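Local atomic coordinates of TCR alpha chain (Gallus gallus, PDB entry 6LIR), a protein that pairs with the TCR beta chain to form the chicken alpha-beta T-cell receptor, which probably recognises antigen at the T-cell surface. Residues A[54-60]-A[72-78]; A[22-28]-A[89-93]. All blocks are in the same frame, centred on the assembly; numbering follows the deposited sequence.

How the contacts relate
Both contacts lie in the amino-terminal V-set immunoglobulin domain. From the N terminus, the chain first passes through 22-28, the loop between strands 16-21 and 29-35, then reaches 54-60 and 72-78, and lastly 89-93. Contact 1 closes a short excursion, the hairpin of strands 59-63 and 69-74, and is nested whole inside the much longer loop that contact 2 closes. Contact 1 binds neighbouring strands within one sheet of the sandwich; contact 2 joins what are probably the CDR1 loop and the start of CDR3 at the end of the domain. Their centres are about 24 Å apart and they do not touch, but strands 69-74 and 84-90 are consecutive in the chain.

Contact 1: A[54-60]-A[72-78]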
loop_
_atom_site.group_PDB
_atom_site.type_symbol
_atom_site.label_atom_id
_atom_site.label_comp_id
_atom_site.label_asym_id
_atom_site.label_seq_id
_atom_site.Cartn_x
_atom_site.Cartn_y
_atom_site.Cartn_z
ATOM N N VAL A 54 5.861 -2.316 23.723
ATOM C CA VAL A 54 4.977 -2.541 22.586
ATOM C C VAL A 54 5.055 -4.008 22.235
ATOM O O VAL A 54 6.152 -4.527 21.991
ATOM C CB VAL A 54 5.390 -1.693 21.366
ATOM C CG1 VAL A 54 4.440 -1.915 20.200
ATOM C CG2 VAL A 54 5.525 -0.230 21.740
ATOM N N PRO A 55 3.933 -4.728 22.175
ATOM C CA PRO A 55 3.996 -6.153 21.800
ATOM C C PRO A 55 4.446 -6.376 20.369
ATOM O O PRO A 55 5.343 -7.182 20.111
ATOM C CB PRO A 55 2.554 -6.642 22.051
ATOM C CG PRO A 55 1.714 -5.389 22.131
ATOM C CD PRO A 55 2.598 -4.325 22.666
ATOM N N ASP A 56 3.853 -5.650 19.430
ATOM C CA ASP A 56 4.079 -5.890 18.014
ATOM C C ASP A 56 3.899 -4.586 17.245
ATOM O O ASP A 56 2.808 -3.999 17.274
ATOM C CB ASP A 56 3.119 -6.975 17.516
ATOM C CG ASP A 56 3.319 -7.319 16.050
ATOM O OD1 ASP A 56 4.448 -7.172 15.534
ATOM O OD2 ASP A 56 2.338 -7.749 15.408
ATOM N N PRO A 57 4.948 -4.069 16.585
ATOM C CA PRO A 57 6.298 -4.628 16.493
ATOM C C PRO A 57 7.078 -4.394 17.776
ATOM O O PRO A 57 6.945 -3.327 18.380
ATOM C CB PRO A 57 6.917 -3.857 15.327
ATOM C CG PRO A 57 6.235 -2.524 15.377
ATOM C CD PRO A 57 4.825 -2.807 15.832
ATOM N N GLU A 58 7.804 -5.422 18.218
ATOM C CA GLU A 58 8.605 -5.368 19.434
ATOM C C GLU A 58 9.332 -4.033 19.568
ATOM O O GLU A 58 10.002 -3.578 18.636
ATOM C CB GLU A 58 9.614 -6.522 19.431
ATOM C CG GLU A 58 10.350 -6.726 20.744
ATOM C CD GLU A 58 11.455 -7.770 20.639
ATOM O OE1 GLU A 58 12.594 -7.478 21.060
ATOM O OE2 GLU A 58 11.184 -8.882 20.136
ATOM N N GLY A 59 9.185 -3.406 20.724
ATOM C CA GLY A 59 9.858 -2.140 20.957
ATOM C C GLY A 59 9.271 -1.434 22.168
ATOM O O GLY A 59 8.719 -2.070 23.066
ATOM N N ARG A 60 9.382 -0.110 22.154
ATOM C CA ARG A 60 8.989 0.659 23.324
ATOM C C ARG A 60 8.656 2.081 22.907
ATOM O O ARG A 60 9.372 2.693 22.106
ATOM C CB ARG A 60 10.099 0.664 24.387
ATOM C CG ARG A 60 9.742 1.407 25.679
ATOM C CD ARG A 60 10.486 0.832 26.885
ATOM N NE ARG A 60 11.924 1.082 26.809
ATOM C CZ ARG A 60 12.807 0.711 27.734
ATOM N NH1 ARG A 60 12.406 0.062 28.819
ATOM N NH2 ARG A 60 14.096 0.987 27.572
ATOM N N LEU A 72 8.630 6.302 19.105
ATOM C CA LEU A 72 8.353 4.883 18.972
ATOM C C LEU A 72 9.633 4.181 18.542
ATOM O O LEU A 72 10.146 4.428 17.445
ATOM C CB LEU A 72 7.240 4.630 17.957
ATOM C CG LEU A 72 6.852 3.159 17.815
ATOM C CD1 LEU A 72 6.211 2.654 19.100
ATOM C CD2 LEU A 72 5.925 2.947 16.626
ATOM N N TRP A 73 10.150 3.318 19.406
ATOM C CA TRP A 73 11.365 2.566 19.126
ATOM C C TRP A 73 10.968 1.163 18.697
ATOM O O TRP A 73 10.274 0.462 19.437
ATOM C CB TRP A 73 12.278 2.512 20.352
ATOM C CG TRP A 73 13.447 1.559 20.206
ATOM C CD1 TRP A 73 13.598 0.346 20.818
ATOM C CD2 TRP A 73 14.622 1.752 19.406
ATOM N NE1 TRP A 73 14.796 -0.228 20.447
ATOM C CE2 TRP A 73 15.442 0.616 19.582
ATOM C CE3 TRP A 73 15.060 2.774 18.559
ATOM C CZ2 TRP A 73 16.675 0.476 18.943
ATOM C CZ3 TRP A 73 16.288 2.635 17.925
ATOM C CH2 TRP A 73 17.078 1.494 18.121
ATOM N N LEU A 74 11.373 0.773 17.494
ATOM C CA LEU A 74 11.200 -0.592 17.011
ATOM C C LEU A 74 12.507 -1.338 17.253
ATOM O O LEU A 74 13.537 -0.983 16.680
ATOM C CB LEU A 74 10.834 -0.602 15.526
ATOM C CG LEU A 74 9.422 -0.163 15.120
ATOM C CD1 LEU A 74 9.282 1.348 15.143
ATOM C CD2 LEU A 74 9.085 -0.705 13.738
ATOM N N ALA A 75 12.467 -2.372 18.091
ATOM C CA ALA A 75 13.715 -2.985 18.541
ATOM C C ALA A 75 14.289 -3.962 17.523
ATOM O O ALA A 75 15.506 -4.184 17.501
ATOM C CB ALA A 75 13.508 -3.700 19.869
ATOM N N ARG A 76 13.446 -4.559 16.691
ATOM C CA ARG A 76 13.903 -5.614 15.790
ATOM C C ARG A 76 13.136 -5.604 14.479
ATOM O O ARG A 76 12.448 -6.587 14.165
ATOM C CB ARG A 76 13.790 -6.999 16.420
ATOM C CG ARG A 76 15.126 -7.483 16.940
ATOM C CD ARG A 76 15.005 -8.790 17.701
ATOM N NE ARG A 76 15.887 -8.795 18.857
ATOM C CZ ARG A 76 15.517 -8.388 20.066
ATOM N NH1 ARG A 76 14.278 -7.949 20.269
ATOM N NH2 ARG A 76 16.383 -8.411 21.064
ATOM N N PRO A 77 13.186 -4.515 13.717
ATOM C CA PRO A 77 12.331 -4.410 12.532
ATOM C C PRO A 77 12.616 -5.509 11.524
ATOM O O PRO A 77 13.766 -5.820 11.222
ATOM C CB PRO A 77 12.688 -3.029 11.962
ATOM C CG PRO A 77 13.485 -2.332 13.047
ATOM C CD PRO A 77 14.196 -3.450 13.741
ATOM N N ARG A 78 11.545 -6.098 11.006
ATOM C CA ARG A 78 11.628 -7.046 9.909
ATOM C C ARG A 78 10.884 -6.480 8.707
ATOM O O ARG A 78 10.220 -5.441 8.788
ATOM C CB ARG A 78 11.058 -8.411 10.307
ATOM C CG ARG A 78 11.884 -9.163 11.347
ATOM C CD ARG A 78 11.016 -10.105 12.174
ATOM N NE ARG A 78 9.912 -9.403 12.830
ATOM C CZ ARG A 78 8.656 -9.406 12.392
ATOM N NH1 ARG A 78 7.717 -8.738 13.046
ATOM N NH2 ARG A 78 8.341 -10.077 11.291
HETATM O O HOH W 1 10.758 -4.377 16.158
#
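Arg-60 and Trp-73 face each other as an antiparallel hydrogen-bonded pair: Arg-60 N donates to Trp-73 O and Trp-73 N returns a bond to Arg-60 O, both 2.9 Å long. Their side chains leave on the same face of the sheet, and the CB of Trp-73 rests 3.4 Å from Arg-60 O. Beyond this pair the ladder gains one more rung, a nearly straight bond from Ala-75 N to Glu-58 O (N-H...O 167°), while a water bound to both Glu-58 O and Arg-76 N continues the link where the strands end. Between the rungs, Gly-59 passes close to the Trp-73 carbonyl, its CA 3.0 Å from Trp-73 O in a CA-H...O contact; a CB there would run into that oxygen.

On the buried side, Leu-74 can be followed outward. Leu-74 CB lies 3.8 Å from the bridging water. CG swings beside the backbone N (chi1 -73°) and comes within 4.0 Å of Pro-57 CG. At the tip the two methyls part: CD2 presses on the same Pro-57 CG at 3.8 Å, while CD1 turns back to Leu-72 CD2. Pro-57, preceded by a cis peptide, thereby lays its ring against the Leu-74 side chain. Farther along, Leu-72 CD1 touches Val-54 CG2, the two side chains crossing at about a right angle. Tyr-85 from the other sheet lies against Pro-57, Leu-72 and Leu-74.

At the exposed rim, Glu-58 reaches toward the Arg-76 guanidinium, a salt bridge whose modelled atoms lie too close for its details to be trusted. The chemistry is therefore divided: backbone bonds set the pairing of the hairpin in the V domain, aliphatic groups seal its inner side against the opposite sheet, and charged groups remain outside.

Contact 2: A[22-28]-A[89-93]; sequences HPSIQAY and VRGSS
Val-89 packs against His-22 and Ile-25 with its two branches. CG1, placed beside the backbone N (chi1 -53°), sits over one face of the imidazole in a CH-pi contact, 3.8 Å from the centroid and displaced toward NE2; CG2 meets Ile-25 CG2 at 4.0 Å. The imidazole itself is fixed by ND1, which donates nearly in its ring plane to Ile-25 O at 2.9 Å, across a type I turn closed by Ile-25 N and His-22 O. Replacing His-22 by an alanine is likely to leave Ile-25 O without its imidazole donor and Val-89 CG1 without the ring face it packs on.

Next, Arg-90 contributes its carbonyl, which accepts a very short bond (2.5 Å) from Tyr-28 N, while its side chain packs on Asn-96 of the TCR beta chain. Gly-91 CA touches Ile-25 CG2, and a water lies near both Gly-91 O and Gln-26 O. At Ser-92, the CA abuts Tyr-28 CB at 3.6 Å, whereas the hydroxyl turns to Thr-95 OG1. Tyr-28 CG stands anti to its own amide nitrogen (chi1 173°), which carries the ring over Ser-93, whose N lies 3.6 Å from the ring plane, toward its rim, and whose CB approaches the centroid to 3.9 Å.

By position after the disulfide cysteines, most of 22-28 and 89-93 probably correspond to CDR1 and the start of CDR3, loops that in T-cell receptors commonly meet antigen. With one direct backbone hydrogen bond between them, their relative placement rests largely on side-chain packing, apolar near the sandwich and ending outward in the Tyr-28 ring over Ser-93.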
loop_
_atom_site.group_PDB
_atom_site.type_symbol
_atom_site.label_atom_id
_atom_site.label_comp_id
_atom_site.label_asym_id
_atom_site.label_seq_id
_atom_site.Cartn_x
_atom_site.Cartn_y
_atom_site.Cartn_z
ATOM N N HIS A 22 4.973 17.670 18.902
ATOM C CA HIS A 22 3.781 18.523 18.931
ATOM C C HIS A 22 3.960 19.587 20.004
ATOM O O HIS A 22 3.349 19.523 21.077
ATOM C CB HIS A 22 2.522 17.691 19.175
ATOM C CG HIS A 22 2.700 16.594 20.181
ATOM N ND1 HIS A 22 2.344 16.730 21.506
ATOM C CD2 HIS A 22 3.189 15.338 20.050
ATOM C CE1 HIS A 22 2.612 15.608 22.150
ATOM N NE2 HIS A 22 3.126 14.747 21.288
ATOM N N PRO A 23 4.791 20.599 19.736
ATOM C CA PRO A 23 5.089 21.608 20.769
ATOM C C PRO A 23 3.861 22.342 21.278
ATOM O O PRO A 23 3.832 22.747 22.446
ATOM C CB PRO A 23 6.068 22.560 20.065
ATOM C CG PRO A 23 6.628 21.773 18.932
ATOM C CD PRO A 23 5.524 20.862 18.484
ATOM N N SER A 24 2.844 22.523 20.445
ATOM C CA SER A 24 1.661 23.280 20.822
ATOM C C SER A 24 0.612 22.433 21.529
ATOM O O SER A 24 -0.453 22.955 21.870
ATOM C CB SER A 24 1.042 23.922 19.579
ATOM O OG SER A 24 0.091 23.049 18.991
ATOM N N ILE A 25 0.869 21.147 21.748
ATOM C CA ILE A 25 -0.101 20.261 22.381
ATOM C C ILE A 25 0.592 19.540 23.524
ATOM O O ILE A 25 1.600 18.853 23.311
ATOM C CB ILE A 25 -0.701 19.246 21.391
ATOM C CG1 ILE A 25 -1.317 19.967 20.189
ATOM C CG2 ILE A 25 -1.743 18.377 22.089
ATOM C CD1 ILE A 25 -1.970 19.035 19.183
ATOM N N GLN A 26 0.044 19.676 24.728
ATOM C CA GLN A 26 0.543 18.970 25.903
ATOM C C GLN A 26 -0.371 17.766 26.063
ATOM O O GLN A 26 -1.488 17.876 26.577
ATOM C CB GLN A 26 0.541 19.868 27.136
ATOM C CG GLN A 26 1.162 19.230 28.365
ATOM C CD GLN A 26 1.746 20.249 29.321
ATOM O OE1 GLN A 26 1.023 21.070 29.891
ATOM N NE2 GLN A 26 3.067 20.206 29.500
ATOM N N ALA A 27 0.107 16.621 25.578
ATOM C CA ALA A 27 -0.745 15.457 25.376
ATOM C C ALA A 27 -1.357 14.965 26.678
ATOM O O ALA A 27 -0.665 14.814 27.689
ATOM C CB ALA A 27 0.054 14.336 24.713
ATOM N N TYR A 28 -2.663 14.700 26.642
ATOM C CA TYR A 28 -3.288 13.917 27.700
ATOM C C TYR A 28 -3.005 12.437 27.495
ATOM O O TYR A 28 -2.771 11.700 28.460
ATOM C CB TYR A 28 -4.796 14.170 27.739
ATOM C CG TYR A 28 -5.535 13.272 28.708
ATOM C CD1 TYR A 28 -5.633 13.601 30.056
ATOM C CD2 TYR A 28 -6.128 12.088 28.278
ATOM C CE1 TYR A 28 -6.302 12.780 30.947
ATOM C CE2 TYR A 28 -6.799 11.261 29.163
ATOM C CZ TYR A 28 -6.883 11.611 30.494
ATOM O OH TYR A 28 -7.550 10.792 31.375
ATOM N N VAL A 89 -2.341 12.303 19.098
ATOM C CA VAL A 89 -2.290 12.840 20.451
ATOM C C VAL A 89 -3.618 13.503 20.784
ATOM O O VAL A 89 -4.351 13.970 19.907
ATOM C CB VAL A 89 -1.124 13.840 20.626
ATOM C CG1 VAL A 89 0.191 13.214 20.173
ATOM C CG2 VAL A 89 -1.395 15.120 19.854
ATOM N N ARG A 90 -3.910 13.558 22.078
ATOM C CA ARG A 90 -5.108 14.199 22.596
ATOM C C ARG A 90 -4.689 15.231 23.625
ATOM O O ARG A 90 -3.915 14.923 24.537
ATOM C CB ARG A 90 -6.079 13.187 23.212
ATOM C CG ARG A 90 -7.480 13.270 22.638
ATOM C CD ARG A 90 -8.445 12.356 23.375
ATOM N NE ARG A 90 -8.158 10.949 23.118
ATOM C CZ ARG A 90 -8.656 10.260 22.093
ATOM N NH1 ARG A 90 -8.337 8.984 21.932
ATOM N NH2 ARG A 90 -9.465 10.853 21.226
ATOM N N GLY A 91 -5.202 16.453 23.474
ATOM C CA GLY A 91 -4.871 17.519 24.405
ATOM C C GLY A 91 -5.568 17.360 25.739
ATOM O O GLY A 91 -5.100 17.879 26.755
ATOM N N SER A 92 -6.693 16.651 25.752
ATOM C CA SER A 92 -7.488 16.447 26.952
ATOM C C SER A 92 -8.232 15.130 26.808
ATOM O O SER A 92 -8.297 14.551 25.721
ATOM C CB SER A 92 -8.480 17.587 27.175
ATOM O OG SER A 92 -9.716 17.286 26.548
ATOM N N SER A 93 -8.759 14.639 27.933
ATOM C CA SER A 93 -9.575 13.431 27.891
ATOM C C SER A 93 -10.738 13.578 26.913
ATOM O O SER A 93 -11.072 12.635 26.187
ATOM C CB SER A 93 -10.080 13.092 29.299
ATOM O OG SER A 93 -10.603 14.233 29.957
HETATM O O HOH W 2 -3.323 20.043 27.386
#